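Local coordinates for endostatin (Mus musculus, PDB 1KOE), which inhibits angiogenesis as the C-terminal fragment of the collagen XVIII alpha1 chain, and binds heparin, at residues D50-V55 with S79-S84. Sequence-based numbering, arbitrary orientation.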
loop_
_atom_site.group_PDB
_atom_site.type_symbol
_atom_site.label_atom_id
_atom_site.label_comp_id
_atom_site.label_asym_id
_atom_site.label_seq_id
_atom_site.Cartn_x
_atom_site.Cartn_y
_atom_site.Cartn_z
ATOM N N ASP A 50 -2.512 8.292 -9.911
ATOM C CA ASP A 50 -2.407 6.856 -10.138
ATOM C C ASP A 50 -1.327 6.382 -9.162
ATOM O O ASP A 50 -0.310 7.052 -8.967
ATOM C CB ASP A 50 -1.909 6.556 -11.548
ATOM C CG ASP A 50 -2.897 6.948 -12.601
ATOM O OD1 ASP A 50 -4.089 6.618 -12.445
ATOM O OD2 ASP A 50 -2.496 7.595 -13.586
ATOM N N LEU A 51 -1.549 5.240 -8.537
ATOM C CA LEU A 51 -0.582 4.668 -7.604
ATOM C C LEU A 51 0.803 4.558 -8.266
ATOM O O LEU A 51 1.826 4.869 -7.653
ATOM C CB LEU A 51 -1.057 3.275 -7.191
ATOM C CG LEU A 51 -0.120 2.306 -6.461
ATOM C CD1 LEU A 51 0.412 2.961 -5.198
ATOM C CD2 LEU A 51 -0.913 1.045 -6.112
ATOM N N TYR A 52 0.825 4.162 -9.533
ATOM C CA TYR A 52 2.093 3.995 -10.242
ATOM C C TYR A 52 3.025 5.209 -10.219
ATOM O O TYR A 52 4.242 5.072 -10.067
ATOM C CB TYR A 52 1.850 3.555 -11.693
ATOM C CG TYR A 52 3.146 3.383 -12.446
ATOM C CD1 TYR A 52 3.963 2.259 -12.241
ATOM C CD2 TYR A 52 3.588 4.369 -13.333
ATOM C CE1 TYR A 52 5.195 2.132 -12.898
ATOM C CE2 TYR A 52 4.810 4.252 -13.986
ATOM C CZ TYR A 52 5.607 3.138 -13.764
ATOM O OH TYR A 52 6.806 3.079 -14.418
ATOM N N SER A 53 2.441 6.396 -10.317
ATOM C CA SER A 53 3.187 7.647 -10.370
ATOM C C SER A 53 3.708 8.215 -9.082
ATOM O O SER A 53 4.411 9.225 -9.113
ATOM C CB SER A 53 2.314 8.714 -11.017
ATOM O OG SER A 53 2.047 8.376 -12.361
ATOM N N ILE A 54 3.374 7.592 -7.954
ATOM C CA ILE A 54 3.783 8.080 -6.634
ATOM C C ILE A 54 5.298 8.069 -6.395
ATOM O O ILE A 54 5.810 8.923 -5.664
ATOM C CB ILE A 54 3.076 7.299 -5.509
ATOM C CG1 ILE A 54 1.590 7.640 -5.488
ATOM C CG2 ILE A 54 3.688 7.621 -4.168
ATOM C CD1 ILE A 54 0.844 6.869 -4.425
ATOM N N VAL A 55 5.993 7.083 -6.962
ATOM C CA VAL A 55 7.448 6.983 -6.834
ATOM C C VAL A 55 8.110 7.797 -7.951
ATOM O O VAL A 55 7.695 7.701 -9.103
ATOM C CB VAL A 55 7.903 5.497 -6.892
ATOM C CG1 VAL A 55 9.416 5.396 -7.083
ATOM C CG2 VAL A 55 7.473 4.785 -5.603
ATOM N N SER A 79 8.492 -3.559 -11.546
ATOM C CA SER A 79 8.203 -4.992 -11.534
ATOM C C SER A 79 6.836 -5.314 -10.965
ATOM O O SER A 79 6.196 -6.283 -11.372
ATOM C CB SER A 79 9.273 -5.745 -10.736
ATOM O OG SER A 79 10.541 -5.509 -11.307
ATOM N N LEU A 80 6.379 -4.503 -10.020
ATOM C CA LEU A 80 5.074 -4.736 -9.408
ATOM C C LEU A 80 3.905 -4.449 -10.356
ATOM O O LEU A 80 2.827 -5.037 -10.229
ATOM C CB LEU A 80 4.909 -3.863 -8.154
ATOM C CG LEU A 80 5.830 -4.042 -6.947
ATOM C CD1 LEU A 80 5.482 -2.966 -5.920
ATOM C CD2 LEU A 80 5.667 -5.422 -6.336
ATOM N N PHE A 81 4.135 -3.565 -11.321
ATOM C CA PHE A 81 3.083 -3.128 -12.236
ATOM C C PHE A 81 3.178 -3.682 -13.644
ATOM O O PHE A 81 2.538 -3.177 -14.568
ATOM C CB PHE A 81 3.067 -1.586 -12.252
ATOM C CG PHE A 81 2.930 -0.987 -10.889
ATOM C CD1 PHE A 81 1.674 -0.893 -10.283
ATOM C CD2 PHE A 81 4.062 -0.568 -10.180
ATOM C CE1 PHE A 81 1.547 -0.399 -8.978
ATOM C CE2 PHE A 81 3.950 -0.079 -8.890
ATOM C CZ PHE A 81 2.690 0.010 -8.273
ATOM N N SER A 82 3.899 -4.789 -13.774
ATOM C CA SER A 82 4.134 -5.463 -15.053
ATOM C C SER A 82 2.930 -6.253 -15.568
ATOM O O SER A 82 2.886 -6.672 -16.736
ATOM C CB SER A 82 5.275 -6.451 -14.859
ATOM O OG SER A 82 4.905 -7.363 -13.834
ATOM N N GLY A 83 2.002 -6.542 -14.669
ATOM C CA GLY A 83 0.843 -7.324 -15.036
ATOM C C GLY A 83 0.792 -8.578 -14.175
ATOM O O GLY A 83 -0.188 -9.301 -14.209
ATOM N N SER A 84 1.836 -8.805 -13.378
ATOM C CA SER A 84 1.938 -9.964 -12.476
ATOM C C SER A 84 1.010 -9.799 -11.263
ATOM O O SER A 84 0.858 -10.721 -10.450
ATOM C CB SER A 84 3.374 -10.074 -11.957
ATOM O OG SER A 84 3.704 -8.935 -11.161
#
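An edge-to-face aromatic pair, Tyr52 against Phe81, joins the loop that follows strand 40-42 to the turn after the short helix 77-80 in the endostatin domain. The rim of the Tyr52 ring is turned toward the face of Phe81, the planes stand at 84°, and the centroids lie 5.4 Å apart. The pairing is offset: Tyr52 CD1 approaches Phe81 CD2 to 3.5 Å and Phe81 CG to 3.7 Å, so it meets the part of the ring near the CB attachment. At the opposite rim Leu51 makes an apolar contact, its CD2 near the ring plane and 4.0 Å from Phe81 CE1, its CG 4.1 Å from both Phe81 CE1 and Phe81 CZ. With CG anti to its carbonyl carbon (chi1 -54°) and CB already directed toward the loop, the Phe81 ring has Tyr52 CD1 over one face and Leu51 at its edge. A hydrogen bond to Asp78 OD1 fixes where the Tyr52 hydroxyl lies; packing on Phe81 and Trp77 probably limits ring rotation. Trp77 NE1 hydrogen-bonds to Tyr52 O, and its ring meets both others. Tyr52, Trp77 and Phe81 thus form an aromatic cluster, Phe81 inside and Tyr52 nearer the surface, within a domain whose family belongs to the C-type lectin clan.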